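Local coordinates for protein polyphosphate kinase (Porphyromonas gingivalis, PDB 2O8R) that probably catalyses the reversible transfer of the terminal phosphate of ATP to a growing chain of inorganic polyphosphate, with magnesium as cofactor, at residues Ile39-Glu50 with Val301-Leu309; Val184-Leu195 with Tyr205-Ile213. The protein carries 3 engineered substitutions. One frame throughout, in Å; residues are numbered along the deposited sequence.

In the fold
Interaction 1 is an interface between two family regions: helix 35-63 of the N-terminal region meets the short 3-10 segment 303-308 of the middle region, half of its touching residues buried. Interaction 2 lies within the middle region and farther from the centre of the chain; it is mostly buried and joins neighbouring strands of a beta hairpin together with the helix that follows. The first relies on serine and lysine bonds to carbonyl oxygens and on aliphatic packing, the second on strand pairing, an aromatic pair and a salt bridge. They touch directly: Arg191 of interaction 2 pairs with Asp305, and Phe192 packs on Leu306.

Interaction 1 of 2, residues Ile39-Glu50 with Val301-Leu309; sequences IKFLSIFSSNLE and VNLQDLAML. With SO4 (sulfate ion), chain D.
Lys40 and Ser43, on one side of helix 35-63, each bond to a main-chain carbonyl of the 3-10 segment 303-308. Lys40 NZ donates to Ala307 O at 2.9 Å, tilted 34° from the carbonyl plane, and its chain, bent at chi2 (58°), brings the ammonium across from a CB that points away. One turn on, Ser43 OG donates to Gln304 O at 3.2 Å, while the methyl of Ala307 packs against the same hydroxyl. Here the backbones come within 3.9 Å, measured from Ser43 CA to Gln304 CA.

Leucines and isoleucine close the side next to these bonds. Leu306 CD1 meets Leu42 CD2 at 3.8 Å, and Leu306 CB lies 3.9 Å from Ile39 CG2, the two side chains crossing near a right angle. Beyond them Ile39 CD1 reaches Leu309 CD2.

With CG between backbone N and carbonyl carbon (chi1 44°) and a further bend at chi2, Gln304 lays its amide beside the helix, OE1 3.6 Å from Ser46 CB. Its NE2 packs 3.8 Å from Glu50 OE1; that carboxylate forms salt bridges with Lys233 and Arg268 and is bonded by Ser235. Ser46 OG donates to O1 of a sulfate at 2.7 Å, an ion probably from the crystallisation liquor.

Asn48, predicted to bind ATP, lies on the same helix but does not touch 301-309. The contact packs an N-terminal-region helix against a middle-region 3-10 segment. Helix 13-29 packs on Leu42, helix 83-112 covers Ile39 and Leu303, and strand 225-235 supplies Lys233 beside Gln304.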
loop_
_atom_site.group_PDB
_atom_site.type_symbol
_atom_site.label_atom_id
_atom_site.label_comp_id
_atom_site.label_asym_id
_atom_site.label_seq_id
_atom_site.Cartn_x
_atom_site.Cartn_y
_atom_site.Cartn_z
ATOM N N ILE A 39 0.415 25.403 -3.305
ATOM C CA ILE A 39 1.354 24.346 -3.687
ATOM C C ILE A 39 0.645 23.036 -4.068
ATOM O O ILE A 39 0.990 22.407 -5.090
ATOM C CB ILE A 39 2.376 24.085 -2.560
ATOM C CG1 ILE A 39 3.296 25.306 -2.398
ATOM C CG2 ILE A 39 3.164 22.790 -2.828
ATOM C CD1 ILE A 39 4.582 25.031 -1.649
ATOM N N LYS A 40 -0.340 22.646 -3.250
ATOM C CA LYS A 40 -1.232 21.519 -3.550
ATOM C C LYS A 40 -1.866 21.651 -4.926
ATOM O O LYS A 40 -1.901 20.683 -5.680
ATOM C CB LYS A 40 -2.334 21.381 -2.499
ATOM C CG LYS A 40 -2.207 20.171 -1.575
ATOM C CD LYS A 40 -0.893 20.142 -0.806
ATOM C CE LYS A 40 -0.544 18.713 -0.441
ATOM N NZ LYS A 40 0.833 18.634 0.097
ATOM N N PHE A 41 -2.345 22.846 -5.260
ATOM C CA PHE A 41 -3.006 23.043 -6.542
ATOM C C PHE A 41 -2.063 23.021 -7.748
ATOM O O PHE A 41 -2.451 22.611 -8.842
ATOM C CB PHE A 41 -3.909 24.282 -6.512
ATOM C CG PHE A 41 -5.275 23.977 -6.025
ATOM C CD1 PHE A 41 -5.531 23.892 -4.672
ATOM C CD2 PHE A 41 -6.290 23.684 -6.917
ATOM C CE1 PHE A 41 -6.787 23.563 -4.208
ATOM C CE2 PHE A 41 -7.541 23.354 -6.459
ATOM C CZ PHE A 41 -7.786 23.284 -5.092
ATOM N N LEU A 42 -0.824 23.438 -7.534
ATOM C CA LEU A 42 0.208 23.315 -8.545
ATOM C C LEU A 42 0.368 21.823 -8.851
ATOM O O LEU A 42 0.288 21.400 -10.001
ATOM C CB LEU A 42 1.513 23.920 -8.021
ATOM C CG LEU A 42 2.311 24.976 -8.787
ATOM C CD1 LEU A 42 1.417 25.944 -9.546
ATOM C CD2 LEU A 42 3.298 25.728 -7.851
ATOM N N SER A 43 0.555 21.030 -7.802
ATOM C CA SER A 43 0.697 19.583 -7.936
ATOM C C SER A 43 -0.490 18.946 -8.682
ATOM O O SER A 43 -0.299 18.171 -9.623
ATOM C CB SER A 43 0.888 18.959 -6.547
ATOM O OG SER A 43 0.194 17.733 -6.420
ATOM N N ILE A 44 -1.704 19.306 -8.263
ATOM C CA ILE A 44 -2.940 18.830 -8.883
ATOM C C ILE A 44 -2.954 19.140 -10.372
ATOM O O ILE A 44 -3.210 18.247 -11.186
ATOM C CB ILE A 44 -4.204 19.431 -8.223
ATOM C CG1 ILE A 44 -4.386 18.868 -6.810
ATOM C CG2 ILE A 44 -5.437 19.144 -9.074
ATOM C CD1 ILE A 44 -5.449 19.587 -5.969
ATOM N N PHE A 45 -2.649 20.393 -10.715
ATOM C CA PHE A 45 -2.581 20.827 -12.110
ATOM C C PHE A 45 -1.658 19.929 -12.923
ATOM O O PHE A 45 -1.981 19.546 -14.053
ATOM C CB PHE A 45 -2.102 22.274 -12.198
ATOM C CG PHE A 45 -1.792 22.727 -13.593
ATOM C CD1 PHE A 45 -2.759 23.343 -14.362
ATOM C CD2 PHE A 45 -0.523 22.553 -14.133
ATOM C CE1 PHE A 45 -2.478 23.768 -15.647
ATOM C CE2 PHE A 45 -0.232 22.981 -15.408
ATOM C CZ PHE A 45 -1.207 23.587 -16.173
ATOM N N SER A 46 -0.512 19.606 -12.335
ATOM C CA SER A 46 0.474 18.774 -12.985
ATOM C C SER A 46 -0.055 17.361 -13.181
ATOM O O SER A 46 0.089 16.805 -14.275
ATOM C CB SER A 46 1.767 18.742 -12.174
ATOM O OG SER A 46 2.337 20.030 -12.067
ATOM N N SER A 47 -0.666 16.789 -12.137
ATOM C CA SER A 47 -1.209 15.415 -12.234
ATOM C C SER A 47 -2.383 15.288 -13.204
ATOM O O SER A 47 -2.517 14.266 -13.880
ATOM C CB SER A 47 -1.596 14.843 -10.861
ATOM O OG SER A 47 -2.106 15.853 -10.020
ATOM N N ASN A 48 -3.223 16.323 -13.266
ATOM C CA ASN A 48 -4.315 16.382 -14.239
ATOM C C ASN A 48 -3.817 16.407 -15.665
ATOM O O ASN A 48 -4.374 15.738 -16.515
ATOM C CB ASN A 48 -5.195 17.613 -14.026
ATOM C CG ASN A 48 -5.871 17.615 -12.694
ATOM O OD1 ASN A 48 -5.937 16.586 -12.008
ATOM N ND2 ASN A 48 -6.377 18.774 -12.305
ATOM N N LEU A 49 -2.778 17.197 -15.921
ATOM C CA LEU A 49 -2.220 17.324 -17.257
ATOM C C LEU A 49 -1.473 16.049 -17.644
ATOM O O LEU A 49 -1.284 15.749 -18.821
ATOM C CB LEU A 49 -1.300 18.535 -17.329
ATOM C CG LEU A 49 -0.792 18.916 -18.716
ATOM C CD1 LEU A 49 -1.966 19.113 -19.664
ATOM C CD2 LEU A 49 0.082 20.159 -18.659
ATOM N N GLU A 50 -1.069 15.280 -16.645
ATOM C CA GLU A 50 -0.431 14.006 -16.910
ATOM C C GLU A 50 -1.480 13.023 -17.411
ATOM O O GLU A 50 -1.252 12.307 -18.382
ATOM C CB GLU A 50 0.262 13.491 -15.652
ATOM C CG GLU A 50 0.995 12.173 -15.822
ATOM C CD GLU A 50 2.206 12.268 -16.731
ATOM O OE1 GLU A 50 3.031 13.197 -16.571
ATOM O OE2 GLU A 50 2.336 11.394 -17.608
ATOM N N VAL A 301 11.109 19.319 -13.575
ATOM C CA VAL A 301 9.972 18.610 -14.154
ATOM C C VAL A 301 9.312 17.644 -13.168
ATOM O O VAL A 301 9.831 17.385 -12.077
ATOM C CB VAL A 301 10.354 17.845 -15.450
ATOM C CG1 VAL A 301 10.938 18.799 -16.489
ATOM C CG2 VAL A 301 11.312 16.707 -15.159
ATOM N N ASN A 302 8.166 17.113 -13.571
ATOM C CA ASN A 302 7.383 16.203 -12.742
ATOM C C ASN A 302 6.973 16.851 -11.432
ATOM O O ASN A 302 7.066 16.247 -10.365
ATOM C CB ASN A 302 8.149 14.919 -12.474
ATOM C CG ASN A 302 7.264 13.717 -12.490
ATOM O OD1 ASN A 302 6.925 13.200 -13.558
ATOM N ND2 ASN A 302 6.887 13.243 -11.307
ATOM N N LEU A 303 6.500 18.088 -11.528
ATOM C CA LEU A 303 6.256 18.885 -10.346
ATOM C C LEU A 303 4.986 18.521 -9.583
ATOM O O LEU A 303 4.593 19.240 -8.674
ATOM C CB LEU A 303 6.277 20.362 -10.690
ATOM C CG LEU A 303 7.682 20.901 -10.904
ATOM C CD1 LEU A 303 7.581 22.332 -11.388
ATOM C CD2 LEU A 303 8.465 20.831 -9.613
ATOM N N GLN A 304 4.356 17.404 -9.934
ATOM C CA GLN A 304 3.227 16.918 -9.160
ATOM C C GLN A 304 3.746 16.415 -7.828
ATOM O O GLN A 304 2.973 16.238 -6.881
ATOM C CB GLN A 304 2.469 15.814 -9.887
ATOM C CG GLN A 304 3.344 14.748 -10.547
ATOM C CD GLN A 304 3.575 15.065 -12.005
ATOM O OE1 GLN A 304 4.150 16.095 -12.339
ATOM N NE2 GLN A 304 3.097 14.199 -12.886
ATOM N N ASP A 305 5.065 16.205 -7.768
ATOM C CA ASP A 305 5.766 15.855 -6.532
ATOM C C ASP A 305 5.768 16.994 -5.529
ATOM O O ASP A 305 6.211 16.802 -4.399
ATOM C CB ASP A 305 7.221 15.457 -6.798
ATOM C CG ASP A 305 7.353 14.212 -7.655
ATOM O OD1 ASP A 305 6.354 13.481 -7.824
ATOM O OD2 ASP A 305 8.470 13.965 -8.161
ATOM N N LEU A 306 5.295 18.177 -5.929
ATOM C CA LEU A 306 5.165 19.286 -4.979
ATOM C C LEU A 306 4.237 18.916 -3.825
ATOM O O LEU A 306 4.369 19.436 -2.722
ATOM C CB LEU A 306 4.721 20.584 -5.662
ATOM C CG LEU A 306 5.788 21.326 -6.493
ATOM C CD1 LEU A 306 5.282 22.684 -6.909
ATOM C CD2 LEU A 306 7.112 21.489 -5.757
ATOM N N ALA A 307 3.326 17.983 -4.078
ATOM C CA ALA A 307 2.432 17.457 -3.053
ATOM C C ALA A 307 3.208 16.796 -1.920
ATOM O O ALA A 307 2.663 16.577 -0.841
ATOM C CB ALA A 307 1.450 16.462 -3.668
HETATM N N MSE A 308 4.477 16.488 -2.177
HETATM C CA MSE A 308 5.357 15.842 -1.207
HETATM C C MSE A 308 6.277 16.822 -0.496
HETATM O O MSE A 308 7.105 16.415 0.321
HETATM C CB MSE A 308 6.228 14.770 -1.889
HETATM C CG MSE A 308 5.489 13.504 -2.311
HETATM SE SE MSE A 308 4.448 12.705 -0.852
HETATM C CE MSE A 308 5.878 12.117 0.339
ATOM N N LEU A 309 6.176 18.104 -0.825
ATOM C CA LEU A 309 7.006 19.091 -0.155
ATOM C C LEU A 309 6.497 19.219 1.258
ATOM O O LEU A 309 5.329 19.515 1.468
ATOM C CB LEU A 309 6.933 20.444 -0.843
ATOM C CG LEU A 309 7.892 21.480 -0.261
ATOM C CD1 LEU A 309 9.341 21.024 -0.469
ATOM C CD2 LEU A 309 7.644 22.852 -0.881
HETATM S S SO4 D . 4.694 20.968 -15.008
HETATM O O1 SO4 D . 3.674 21.258 -14.005
HETATM O O2 SO4 D . 5.576 22.124 -15.152
HETATM O O3 SO4 D . 5.483 19.796 -14.605
HETATM O O4 SO4 D . 4.027 20.735 -16.288
#

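Interaction 2 of 2, residues Val184-Leu195 with Tyr205-Ile213; sequences VPTDGLPRFVEL and YYSFLEDII
Phe192 and Phe208, a non-hydrogen-bonded antiparallel pair, project from the same face of the hairpin and lie side by side. The edge of Phe192 is turned to the face of Phe208 in a T-shaped contact, centroids 5.2 Å apart and planes at 62°, with Phe192 CE1 offset toward the rim. Arg191 CG covers one face of the Phe192 ring.

With CG anti to the backbone N (chi1 -176°) and a bend at chi2, Arg191 brings its guanidinium side-on to Glu210: NE donates to OE1 at 2.9 Å and NH2 to OE2 at 2.6 Å, both on the syn side, although the two planes are 40° apart. On the opposite face of the hairpin Val193 CG2 meets Ile212 CD1 at 3.8 Å. Leu209 CD2 reaches Leu189 CB at 3.6 Å and also touches Thr186.

Between the two faces, strands 192-195 and 205-208 pair through Val193 N to Ser207 O, 2.8 Å, and the return bond Ser207 N to Val193 O. Where the strand becomes helix, Leu209 N donates to Arg191 O at 2.7 Å.

Arg191 also pairs with Asp305 and bonds Val301 O, so its buried positive charge is probably balanced by Glu210 and Asp305, and it ties the hairpin to the 301-309 loop.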
loop_
_atom_site.group_PDB
_atom_site.type_symbol
_atom_site.label_atom_id
_atom_site.label_comp_id
_atom_site.label_asym_id
_atom_site.label_seq_id
_atom_site.Cartn_x
_atom_site.Cartn_y
_atom_site.Cartn_z
ATOM N N VAL A 184 16.915 9.350 -11.268
ATOM C CA VAL A 184 16.759 10.015 -9.992
ATOM C C VAL A 184 15.890 9.111 -9.126
ATOM O O VAL A 184 14.682 9.009 -9.323
ATOM C CB VAL A 184 16.297 11.477 -10.142
ATOM C CG1 VAL A 184 16.796 12.006 -11.460
ATOM C CG2 VAL A 184 14.810 11.612 -10.071
ATOM N N PRO A 185 16.525 8.406 -8.184
ATOM C CA PRO A 185 15.906 7.273 -7.491
ATOM C C PRO A 185 14.815 7.676 -6.510
ATOM O O PRO A 185 14.940 7.437 -5.309
ATOM C CB PRO A 185 17.078 6.636 -6.740
ATOM C CG PRO A 185 18.072 7.728 -6.573
ATOM C CD PRO A 185 17.893 8.685 -7.716
ATOM N N THR A 186 13.745 8.277 -7.015
ATOM C CA THR A 186 12.658 8.706 -6.141
ATOM C C THR A 186 11.787 7.529 -5.740
ATOM O O THR A 186 10.883 7.668 -4.929
ATOM C CB THR A 186 11.813 9.810 -6.753
ATOM O OG1 THR A 186 11.309 9.378 -8.022
ATOM C CG2 THR A 186 12.646 11.035 -6.937
ATOM N N ASP A 187 12.094 6.367 -6.294
ATOM C CA ASP A 187 11.489 5.124 -5.859
ATOM C C ASP A 187 12.089 4.652 -4.536
ATOM O O ASP A 187 11.612 3.693 -3.938
ATOM C CB ASP A 187 11.693 4.054 -6.933
ATOM C CG ASP A 187 13.159 3.909 -7.363
ATOM O OD1 ASP A 187 14.051 4.526 -6.740
ATOM O OD2 ASP A 187 13.419 3.170 -8.339
ATOM N N GLY A 188 13.168 5.299 -4.109
ATOM C CA GLY A 188 13.868 4.919 -2.886
ATOM C C GLY A 188 14.219 6.093 -1.983
ATOM O O GLY A 188 14.589 5.903 -0.830
ATOM N N LEU A 189 14.111 7.309 -2.512
ATOM C CA LEU A 189 14.418 8.516 -1.751
ATOM C C LEU A 189 13.323 9.560 -1.968
ATOM O O LEU A 189 12.555 9.465 -2.922
ATOM C CB LEU A 189 15.766 9.075 -2.201
ATOM C CG LEU A 189 17.047 8.376 -1.750
ATOM C CD1 LEU A 189 18.212 9.277 -2.062
ATOM C CD2 LEU A 189 16.996 8.084 -0.274
ATOM N N PRO A 190 13.231 10.557 -1.081
ATOM C CA PRO A 190 12.237 11.580 -1.338
ATOM C C PRO A 190 12.695 12.558 -2.422
ATOM O O PRO A 190 13.903 12.742 -2.631
ATOM C CB PRO A 190 12.136 12.301 0.002
ATOM C CG PRO A 190 13.467 12.157 0.597
ATOM C CD PRO A 190 13.984 10.821 0.156
ATOM N N ARG A 191 11.727 13.173 -3.100
ATOM C CA ARG A 191 12.007 14.179 -4.120
ATOM C C ARG A 191 12.682 15.359 -3.453
ATOM O O ARG A 191 13.617 15.945 -4.007
ATOM C CB ARG A 191 10.710 14.641 -4.785
ATOM C CG ARG A 191 10.894 15.616 -5.930
ATOM C CD ARG A 191 11.709 15.021 -7.081
ATOM N NE ARG A 191 12.056 16.036 -8.079
ATOM C CZ ARG A 191 11.269 16.407 -9.087
ATOM N NH1 ARG A 191 10.072 15.860 -9.266
ATOM N NH2 ARG A 191 11.684 17.325 -9.936
ATOM N N PHE A 192 12.204 15.683 -2.249
ATOM C CA PHE A 192 12.730 16.795 -1.470
ATOM C C PHE A 192 13.501 16.306 -0.257
ATOM O O PHE A 192 12.997 15.502 0.522
ATOM C CB PHE A 192 11.604 17.740 -1.084
ATOM C CG PHE A 192 10.830 18.236 -2.262
ATOM C CD1 PHE A 192 11.393 19.163 -3.131
ATOM C CD2 PHE A 192 9.560 17.743 -2.530
ATOM C CE1 PHE A 192 10.695 19.612 -4.237
ATOM C CE2 PHE A 192 8.857 18.186 -3.630
ATOM C CZ PHE A 192 9.426 19.121 -4.488
ATOM N N VAL A 193 14.740 16.782 -0.137
ATOM C CA VAL A 193 15.670 16.332 0.888
ATOM C C VAL A 193 15.903 17.496 1.844
ATOM O O VAL A 193 16.369 18.562 1.422
ATOM C CB VAL A 193 17.009 15.854 0.251
ATOM C CG1 VAL A 193 17.995 15.326 1.303
ATOM C CG2 VAL A 193 16.737 14.777 -0.761
ATOM N N GLU A 194 15.534 17.303 3.115
ATOM C CA GLU A 194 15.733 18.312 4.156
ATOM C C GLU A 194 17.201 18.353 4.565
ATOM O O GLU A 194 17.854 17.313 4.646
ATOM C CB GLU A 194 14.869 18.004 5.373
ATOM C CG GLU A 194 14.736 19.164 6.388
ATOM C CD GLU A 194 14.125 18.735 7.733
ATOM O OE1 GLU A 194 14.065 17.516 8.031
ATOM O OE2 GLU A 194 13.717 19.628 8.504
ATOM N N LEU A 195 17.717 19.557 4.797
ATOM C CA LEU A 195 19.097 19.748 5.230
ATOM C C LEU A 195 19.095 20.103 6.705
ATOM O O LEU A 195 18.214 20.836 7.153
ATOM C CB LEU A 195 19.758 20.866 4.427
ATOM C CG LEU A 195 19.814 20.703 2.904
ATOM C CD1 LEU A 195 20.841 21.637 2.316
ATOM C CD2 LEU A 195 20.165 19.298 2.533
ATOM N N TYR A 205 15.445 24.039 5.314
ATOM C CA TYR A 205 16.068 23.934 4.010
ATOM C C TYR A 205 15.614 22.691 3.285
ATOM O O TYR A 205 15.487 21.625 3.895
ATOM C CB TYR A 205 17.584 23.951 4.144
ATOM C CG TYR A 205 18.088 25.274 4.652
ATOM C CD1 TYR A 205 18.348 26.326 3.774
ATOM C CD2 TYR A 205 18.277 25.487 6.018
ATOM C CE1 TYR A 205 18.794 27.552 4.243
ATOM C CE2 TYR A 205 18.724 26.700 6.491
ATOM C CZ TYR A 205 18.981 27.729 5.603
ATOM O OH TYR A 205 19.426 28.931 6.091
ATOM N N TYR A 206 15.349 22.831 1.986
ATOM C CA TYR A 206 15.045 21.672 1.166
ATOM C C TYR A 206 15.765 21.716 -0.164
ATOM O O TYR A 206 16.042 22.785 -0.709
ATOM C CB TYR A 206 13.541 21.543 0.950
ATOM C CG TYR A 206 12.785 21.378 2.232
ATOM C CD1 TYR A 206 12.733 20.142 2.870
ATOM C CD2 TYR A 206 12.131 22.460 2.821
ATOM C CE1 TYR A 206 12.041 19.976 4.053
ATOM C CE2 TYR A 206 11.436 22.309 4.013
ATOM C CZ TYR A 206 11.400 21.061 4.624
ATOM O OH TYR A 206 10.723 20.890 5.804
ATOM N N SER A 207 16.058 20.537 -0.686
ATOM C CA SER A 207 16.714 20.418 -1.971
ATOM C C SER A 207 15.993 19.385 -2.786
ATOM O O SER A 207 15.522 18.388 -2.231
ATOM C CB SER A 207 18.143 19.950 -1.776
ATOM O OG SER A 207 18.927 20.977 -1.224
ATOM N N PHE A 208 15.909 19.627 -4.094
ATOM C CA PHE A 208 15.490 18.598 -5.055
ATOM C C PHE A 208 16.551 17.509 -5.077
ATOM O O PHE A 208 17.756 17.791 -5.060
ATOM C CB PHE A 208 15.369 19.164 -6.474
ATOM C CG PHE A 208 14.213 20.120 -6.670
ATOM C CD1 PHE A 208 13.027 19.685 -7.246
ATOM C CD2 PHE A 208 14.321 21.453 -6.314
ATOM C CE1 PHE A 208 11.970 20.559 -7.448
ATOM C CE2 PHE A 208 13.271 22.330 -6.519
ATOM C CZ PHE A 208 12.093 21.882 -7.086
ATOM N N LEU A 209 16.106 16.267 -5.119
ATOM C CA LEU A 209 17.017 15.150 -5.260
ATOM C C LEU A 209 17.916 15.324 -6.484
ATOM O O LEU A 209 19.135 15.145 -6.384
ATOM C CB LEU A 209 16.229 13.849 -5.362
ATOM C CG LEU A 209 16.957 12.530 -5.132
ATOM C CD1 LEU A 209 17.872 12.632 -3.925
ATOM C CD2 LEU A 209 15.924 11.406 -4.957
ATOM N N GLU A 210 17.328 15.706 -7.622
ATOM C CA GLU A 210 18.092 15.791 -8.879
ATOM C C GLU A 210 19.146 16.885 -8.850
ATOM O O GLU A 210 20.151 16.791 -9.548
ATOM C CB GLU A 210 17.189 15.934 -10.117
ATOM C CG GLU A 210 16.446 17.268 -10.249
ATOM C CD GLU A 210 15.066 17.258 -9.593
ATOM O OE1 GLU A 210 14.874 16.538 -8.586
ATOM O OE2 GLU A 210 14.172 17.985 -10.085
ATOM N N ASP A 211 18.918 17.912 -8.035
ATOM C CA ASP A 211 19.913 18.954 -7.837
ATOM C C ASP A 211 21.164 18.384 -7.152
ATOM O O ASP A 211 22.283 18.600 -7.607
ATOM C CB ASP A 211 19.317 20.125 -7.053
ATOM C CG ASP A 211 18.532 21.091 -7.937
ATOM O OD1 ASP A 211 18.610 20.992 -9.177
ATOM O OD2 ASP A 211 17.839 21.965 -7.384
ATOM N N ILE A 212 20.965 17.622 -6.084
ATOM C CA ILE A 212 22.070 16.974 -5.404
ATOM C C ILE A 212 22.881 16.128 -6.365
ATOM O O ILE A 212 24.108 16.230 -6.392
ATOM C CB ILE A 212 21.608 16.109 -4.220
ATOM C CG1 ILE A 212 20.743 16.953 -3.261
ATOM C CG2 ILE A 212 22.850 15.480 -3.512
ATOM C CD1 ILE A 212 19.893 16.110 -2.313
ATOM N N ILE A 213 22.197 15.310 -7.159
ATOM C CA ILE A 213 22.876 14.485 -8.152
ATOM C C ILE A 213 23.728 15.345 -9.106
ATOM O O ILE A 213 24.912 15.081 -9.300
ATOM C CB ILE A 213 21.887 13.579 -8.917
ATOM C CG1 ILE A 213 21.295 12.535 -7.955
ATOM C CG2 ILE A 213 22.595 12.896 -10.086
ATOM C CD1 ILE A 213 20.388 11.499 -8.608
#